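Local coordinates for protein lipoxygenase (Cyanothece sp., PDB 5EK8) that probably inserts molecular oxygen into fatty acids as a non-heme iron dioxygenase of the lipoxygenase family, acting as a 9R-lipoxygenase, at residues Ile485-Tyr499 with Phe531-Asn545. Numbering follows the deposited sequence.
Sequences IRRFSEDLVEHSMPY and FNGKTKVIRPITNSN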
loop_
_atom_site.group_PDB
_atom_site.type_symbol
_atom_site.label_atom_id
_atom_site.label_comp_id
_atom_site.label_asym_id
_atom_site.label_seq_id
_atom_site.Cartn_x
_atom_site.Cartn_y
_atom_site.Cartn_z
ATOM N N ILE A 485 1.042 -5.187 22.396
ATOM C CA ILE A 485 -0.053 -5.653 21.548
ATOM C C ILE A 485 -1.340 -4.903 21.865
ATOM O O ILE A 485 -2.111 -4.570 20.962
ATOM C CB ILE A 485 -0.301 -7.163 21.700
ATOM C CG1 ILE A 485 0.971 -7.944 21.355
ATOM C CG2 ILE A 485 -1.468 -7.598 20.825
ATOM C CD1 ILE A 485 1.540 -7.633 19.980
ATOM N N ARG A 486 -1.565 -4.617 23.144
ATOM C CA ARG A 486 -2.756 -3.866 23.521
ATOM C C ARG A 486 -2.719 -2.441 22.974
ATOM O O ARG A 486 -3.709 -1.965 22.425
ATOM C CB ARG A 486 -2.937 -3.830 25.038
ATOM C CG ARG A 486 -4.227 -3.137 25.459
ATOM C CD ARG A 486 -4.484 -3.208 26.955
ATOM N NE ARG A 486 -5.782 -2.621 27.283
ATOM C CZ ARG A 486 -6.371 -2.707 28.470
ATOM N NH1 ARG A 486 -5.787 -3.361 29.465
ATOM N NH2 ARG A 486 -7.552 -2.138 28.661
ATOM N N ARG A 487 -1.586 -1.759 23.127
ATOM C CA ARG A 487 -1.454 -0.392 22.620
ATOM C C ARG A 487 -1.609 -0.354 21.103
ATOM O O ARG A 487 -2.208 0.571 20.546
ATOM C CB ARG A 487 -0.110 0.206 23.032
ATOM C CG ARG A 487 0.014 0.405 24.530
ATOM C CD ARG A 487 -1.080 1.328 25.050
ATOM N NE ARG A 487 -1.140 1.326 26.507
ATOM C CZ ARG A 487 -1.950 0.547 27.217
ATOM N NH1 ARG A 487 -2.774 -0.287 26.598
ATOM N NH2 ARG A 487 -1.940 0.605 28.542
ATOM N N PHE A 488 -1.064 -1.378 20.454
ATOM C CA PHE A 488 -1.196 -1.605 19.017
ATOM C C PHE A 488 -2.673 -1.681 18.614
ATOM O O PHE A 488 -3.150 -0.929 17.747
ATOM C CB PHE A 488 -0.444 -2.895 18.655
ATOM C CG PHE A 488 -0.568 -3.317 17.217
ATOM C CD1 PHE A 488 -0.054 -2.537 16.195
ATOM C CD2 PHE A 488 -1.156 -4.527 16.893
ATOM C CE1 PHE A 488 -0.149 -2.945 14.868
ATOM C CE2 PHE A 488 -1.256 -4.941 15.569
ATOM C CZ PHE A 488 -0.750 -4.149 14.556
ATOM N N SER A 489 -3.391 -2.584 19.274
ATOM C CA SER A 489 -4.818 -2.771 19.057
ATOM C C SER A 489 -5.596 -1.464 19.244
ATOM O O SER A 489 -6.408 -1.078 18.396
ATOM C CB SER A 489 -5.346 -3.849 20.009
ATOM O OG SER A 489 -6.759 -3.929 19.980
ATOM N N GLU A 490 -5.329 -0.788 20.357
ATOM C CA GLU A 490 -6.021 0.446 20.704
ATOM C C GLU A 490 -5.793 1.530 19.660
ATOM O O GLU A 490 -6.731 2.204 19.263
ATOM C CB GLU A 490 -5.579 0.938 22.083
ATOM C CG GLU A 490 -6.079 0.074 23.229
ATOM C CD GLU A 490 -5.553 0.527 24.574
ATOM O OE1 GLU A 490 -5.737 -0.215 25.564
ATOM O OE2 GLU A 490 -4.955 1.622 24.642
ATOM N N ASP A 491 -4.552 1.689 19.210
ATOM C CA ASP A 491 -4.251 2.666 18.167
ATOM C C ASP A 491 -5.002 2.342 16.876
ATOM O O ASP A 491 -5.589 3.236 16.241
ATOM C CB ASP A 491 -2.745 2.727 17.911
ATOM C CG ASP A 491 -2.072 3.873 18.653
ATOM O OD1 ASP A 491 -0.836 4.015 18.537
ATOM O OD2 ASP A 491 -2.780 4.638 19.343
ATOM N N LEU A 492 -4.998 1.060 16.504
ATOM C CA LEU A 492 -5.764 0.598 15.341
ATOM C C LEU A 492 -7.247 0.971 15.415
ATOM O O LEU A 492 -7.769 1.632 14.515
ATOM C CB LEU A 492 -5.634 -0.917 15.175
ATOM C CG LEU A 492 -4.279 -1.411 14.675
ATOM C CD1 LEU A 492 -4.170 -2.923 14.839
ATOM C CD2 LEU A 492 -4.046 -0.990 13.215
ATOM N N VAL A 493 -7.917 0.541 16.482
ATOM C CA VAL A 493 -9.347 0.800 16.646
ATOM C C VAL A 493 -9.647 2.297 16.712
ATOM O O VAL A 493 -10.525 2.798 16.008
ATOM C CB VAL A 493 -9.908 0.119 17.921
ATOM C CG1 VAL A 493 -11.328 0.608 18.222
ATOM C CG2 VAL A 493 -9.878 -1.394 17.779
ATOM N N GLU A 494 -8.905 3.005 17.553
ATOM C CA GLU A 494 -9.149 4.420 17.791
ATOM C C GLU A 494 -8.910 5.275 16.559
ATOM O O GLU A 494 -9.507 6.341 16.427
ATOM C CB GLU A 494 -8.274 4.926 18.940
ATOM C CG GLU A 494 -8.635 4.330 20.294
ATOM C CD GLU A 494 -7.759 4.847 21.415
ATOM O OE1 GLU A 494 -6.957 5.774 21.160
ATOM O OE2 GLU A 494 -7.868 4.315 22.544
ATOM N N HIS A 495 -8.042 4.825 15.657
ATOM C CA HIS A 495 -7.699 5.674 14.522
ATOM C C HIS A 495 -8.267 5.190 13.201
ATOM O O HIS A 495 -8.083 5.834 12.171
ATOM C CB HIS A 495 -6.183 5.814 14.418
ATOM C CG HIS A 495 -5.589 6.638 15.510
ATOM N ND1 HIS A 495 -5.050 6.085 16.655
ATOM C CD2 HIS A 495 -5.465 7.979 15.646
ATOM C CE1 HIS A 495 -4.616 7.050 17.442
ATOM N NE2 HIS A 495 -4.853 8.210 16.855
ATOM N N SER A 496 -8.975 4.069 13.229
ATOM C CA SER A 496 -9.583 3.546 12.018
ATOM C C SER A 496 -10.758 4.426 11.624
ATOM O O SER A 496 -11.108 5.351 12.349
ATOM C CB SER A 496 -10.028 2.102 12.221
ATOM O OG SER A 496 -11.027 1.995 13.214
ATOM N N MET A 497 -11.352 4.150 10.468
ATOM C CA MET A 497 -12.538 4.880 10.050
ATOM C C MET A 497 -13.725 4.481 10.903
ATOM O O MET A 497 -13.742 3.397 11.488
ATOM C CB MET A 497 -12.860 4.618 8.579
ATOM C CG MET A 497 -11.777 5.046 7.601
ATOM S SD MET A 497 -12.326 4.910 5.886
ATOM C CE MET A 497 -13.339 6.378 5.718
ATOM N N PRO A 498 -14.722 5.364 10.995
ATOM C CA PRO A 498 -15.992 4.901 11.544
ATOM C C PRO A 498 -16.621 3.886 10.598
ATOM O O PRO A 498 -16.707 4.153 9.402
ATOM C CB PRO A 498 -16.829 6.184 11.639
ATOM C CG PRO A 498 -16.140 7.175 10.754
ATOM C CD PRO A 498 -14.696 6.822 10.801
ATOM N N TYR A 499 -17.044 2.743 11.129
ATOM C CA TYR A 499 -17.675 1.704 10.322
ATOM C C TYR A 499 -18.949 2.178 9.637
ATOM O O TYR A 499 -19.773 2.881 10.225
ATOM C CB TYR A 499 -17.985 0.476 11.179
ATOM C CG TYR A 499 -18.746 -0.614 10.448
ATOM C CD1 TYR A 499 -18.173 -1.305 9.382
ATOM C CD2 TYR A 499 -20.035 -0.962 10.829
ATOM C CE1 TYR A 499 -18.877 -2.310 8.714
ATOM C CE2 TYR A 499 -20.736 -1.957 10.172
ATOM C CZ TYR A 499 -20.159 -2.631 9.123
ATOM O OH TYR A 499 -20.882 -3.614 8.489
ATOM N N PHE A 531 -15.565 3.888 19.577
ATOM C CA PHE A 531 -14.648 4.882 20.108
ATOM C C PHE A 531 -15.135 6.260 19.693
ATOM O O PHE A 531 -15.586 6.444 18.562
ATOM C CB PHE A 531 -13.219 4.640 19.619
ATOM C CG PHE A 531 -12.205 5.554 20.242
ATOM C CD1 PHE A 531 -11.676 6.616 19.528
ATOM C CD2 PHE A 531 -11.792 5.358 21.550
ATOM C CE1 PHE A 531 -10.751 7.463 20.105
ATOM C CE2 PHE A 531 -10.866 6.201 22.132
ATOM C CZ PHE A 531 -10.344 7.254 21.408
ATOM N N ASN A 532 -15.070 7.212 20.620
ATOM C CA ASN A 532 -15.474 8.590 20.356
ATOM C C ASN A 532 -16.928 8.692 19.872
ATOM O O ASN A 532 -17.283 9.610 19.136
ATOM C CB ASN A 532 -14.524 9.232 19.334
ATOM C CG ASN A 532 -14.490 10.748 19.425
ATOM O OD1 ASN A 532 -15.325 11.367 20.087
ATOM N ND2 ASN A 532 -13.522 11.356 18.750
ATOM N N GLY A 533 -17.763 7.740 20.274
ATOM C CA GLY A 533 -19.174 7.792 19.938
ATOM C C GLY A 533 -19.562 7.168 18.608
ATOM O O GLY A 533 -20.726 7.205 18.218
ATOM N N LYS A 534 -18.597 6.601 17.896
ATOM C CA LYS A 534 -18.900 5.941 16.632
ATOM C C LYS A 534 -18.391 4.504 16.647
ATOM O O LYS A 534 -17.368 4.202 17.258
ATOM C CB LYS A 534 -18.282 6.703 15.458
ATOM C CG LYS A 534 -18.868 8.080 15.197
ATOM C CD LYS A 534 -17.876 8.940 14.414
ATOM C CE LYS A 534 -18.469 10.277 13.993
ATOM N NZ LYS A 534 -19.364 10.135 12.815
ATOM N N THR A 535 -19.115 3.618 15.979
ATOM C CA THR A 535 -18.640 2.258 15.779
ATOM C C THR A 535 -17.463 2.252 14.808
ATOM O O THR A 535 -17.557 2.788 13.705
ATOM C CB THR A 535 -19.754 1.354 15.245
ATOM O OG1 THR A 535 -20.813 1.288 16.211
ATOM C CG2 THR A 535 -19.218 -0.041 14.963
ATOM N N LYS A 536 -16.355 1.652 15.224
ATOM C CA LYS A 536 -15.135 1.682 14.425
ATOM C C LYS A 536 -14.982 0.443 13.537
ATOM O O LYS A 536 -15.397 -0.657 13.907
ATOM C CB LYS A 536 -13.922 1.841 15.340
ATOM C CG LYS A 536 -14.024 3.025 16.288
ATOM C CD LYS A 536 -14.403 4.314 15.559
ATOM C CE LYS A 536 -13.352 4.715 14.523
ATOM N NZ LYS A 536 -12.037 5.028 15.141
ATOM N N VAL A 537 -14.382 0.638 12.364
ATOM C CA VAL A 537 -14.282 -0.423 11.365
ATOM C C VAL A 537 -13.322 -1.537 11.802
ATOM O O VAL A 537 -13.608 -2.714 11.592
ATOM C CB VAL A 537 -13.850 0.141 9.981
ATOM C CG1 VAL A 537 -12.555 0.915 10.083
ATOM C CG2 VAL A 537 -13.722 -0.975 8.961
ATOM N N ILE A 538 -12.204 -1.183 12.428
ATOM C CA ILE A 538 -11.264 -2.205 12.880
ATOM C C ILE A 538 -11.652 -2.759 14.252
ATOM O O ILE A 538 -11.837 -2.013 15.212
ATOM C CB ILE A 538 -9.808 -1.677 12.946
ATOM C CG1 ILE A 538 -9.337 -1.210 11.570
ATOM C CG2 ILE A 538 -8.871 -2.764 13.447
ATOM C CD1 ILE A 538 -9.377 -2.282 10.527
ATOM N N ARG A 539 -11.770 -4.081 14.331
ATOM C CA ARG A 539 -12.064 -4.755 15.586
ATOM C C ARG A 539 -10.810 -4.888 16.450
ATOM O O ARG A 539 -9.715 -5.099 15.926
ATOM C CB ARG A 539 -12.674 -6.128 15.310
ATOM C CG ARG A 539 -14.012 -6.060 14.585
ATOM C CD ARG A 539 -14.588 -7.448 14.360
ATOM N NE ARG A 539 -15.898 -7.408 13.718
ATOM C CZ ARG A 539 -16.089 -7.403 12.404
ATOM N NH1 ARG A 539 -15.050 -7.435 11.577
ATOM N NH2 ARG A 539 -17.323 -7.364 11.915
ATOM N N PRO A 540 -10.966 -4.757 17.780
ATOM C CA PRO A 540 -9.828 -4.865 18.702
ATOM C C PRO A 540 -9.262 -6.280 18.819
ATOM O O PRO A 540 -10.013 -7.249 18.923
ATOM C CB PRO A 540 -10.421 -4.416 20.038
ATOM C CG PRO A 540 -11.871 -4.726 19.920
ATOM C CD PRO A 540 -12.224 -4.462 18.491
ATOM N N ILE A 541 -7.936 -6.379 18.795
ATOM C CA ILE A 541 -7.233 -7.646 18.962
ATOM C C ILE A 541 -7.289 -8.078 20.422
ATOM O O ILE A 541 -7.492 -9.252 20.737
ATOM C CB ILE A 541 -5.757 -7.531 18.506
ATOM C CG1 ILE A 541 -5.685 -7.250 17.000
ATOM C CG2 ILE A 541 -4.970 -8.783 18.871
ATOM C CD1 ILE A 541 -4.320 -6.806 16.525
ATOM N N THR A 542 -7.115 -7.112 21.315
ATOM C CA THR A 542 -7.127 -7.398 22.738
ATOM C C THR A 542 -7.512 -6.160 23.547
ATOM O O THR A 542 -7.409 -5.030 23.067
ATOM C CB THR A 542 -5.756 -7.914 23.202
ATOM O OG1 THR A 542 -5.830 -8.317 24.577
ATOM C CG2 THR A 542 -4.707 -6.833 23.037
ATOM N N ASN A 543 -7.975 -6.384 24.771
ATOM C CA ASN A 543 -8.287 -5.294 25.687
ATOM C C ASN A 543 -7.797 -5.618 27.089
ATOM O O ASN A 543 -8.288 -5.067 28.071
ATOM C CB ASN A 543 -9.791 -5.005 25.708
ATOM C CG ASN A 543 -10.211 -3.995 24.648
ATOM O OD1 ASN A 543 -11.073 -4.280 23.812
ATOM N ND2 ASN A 543 -9.602 -2.806 24.678
ATOM N N SER A 544 -6.833 -6.530 27.169
ATOM C CA SER A 544 -6.243 -6.925 28.442
ATOM C C SER A 544 -4.717 -6.856 28.379
ATOM O O SER A 544 -4.127 -6.809 27.296
ATOM C CB SER A 544 -6.703 -8.331 28.833
ATOM O OG SER A 544 -6.896 -9.143 27.688
ATOM N N ASN A 545 -4.085 -6.844 29.549
ATOM C CA ASN A 545 -2.639 -6.689 29.637
ATOM C C ASN A 545 -1.911 -8.028 29.618
ATOM O O ASN A 545 -0.688 -8.083 29.752
ATOM C CB ASN A 545 -2.272 -5.905 30.898
ATOM C CG ASN A 545 -2.741 -4.462 30.845
ATOM O OD1 ASN A 545 -2.773 -3.842 29.778
ATOM N ND2 ASN A 545 -3.116 -3.920 31.999
#
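K536 curls against the C-terminal end of helix 482-495, over V493 and S496, a worked example of how a lysine can close a helix by bonding one carbonyl in its last turn and one just beyond it. Its chain is bent at every torsion from chi2 to chi4, each near -60°, and this curl brings NZ back to the backbone: NZ donates to V493 O at 2.8 Å, in the carbonyl plane, and to S496 O at 3.0 Å, well above that carbonyl's plane. V493 O also accepts from the hydroxyl of S496. The positive charge at this helix end probably offsets the negative pole of the dipole. Shortened to an alanine, this position is likely to leave V493 O with the S496 hydroxyl and a weak bond from S496 N, S496 O without its bond from NZ, and the helix end without its countercharge.

Beside it, E494 lies flat on F531. CG sits over the ring centre at 3.4 Å, a CH-pi contact, and the carboxylate plane is only 7° from that of the ring; OE2 is salt-bridged to K66. F531 opens a type I' turn, the tip of a small hairpin, from which the chain runs on past the helix in the alpha-helical lipoxygenase domain, away from the iron. Just beyond the helix, P498 and K536 form a single beta bridge, with Y499 N bonded to T535 O and V537 N to M497 O.

Further back along the helix, S489 OG accepts from I541 N at 3.0 Å and gives a weak bond to T542 O. I541 CD1 approaches F488 CE2 obliquely at 3.7 Å, while its side chain also meets L555 and C558 of helix 549-574. R486, CG anti to its own amide nitrogen (chi1 -176°) and extended to NE, lays one guanidinium face against N543 O and sends NH1 to N545 OD1 in a weak bond of 3.1 Å; NE makes a weak, bent hydrogen bond within its salt bridge to E490 OE1.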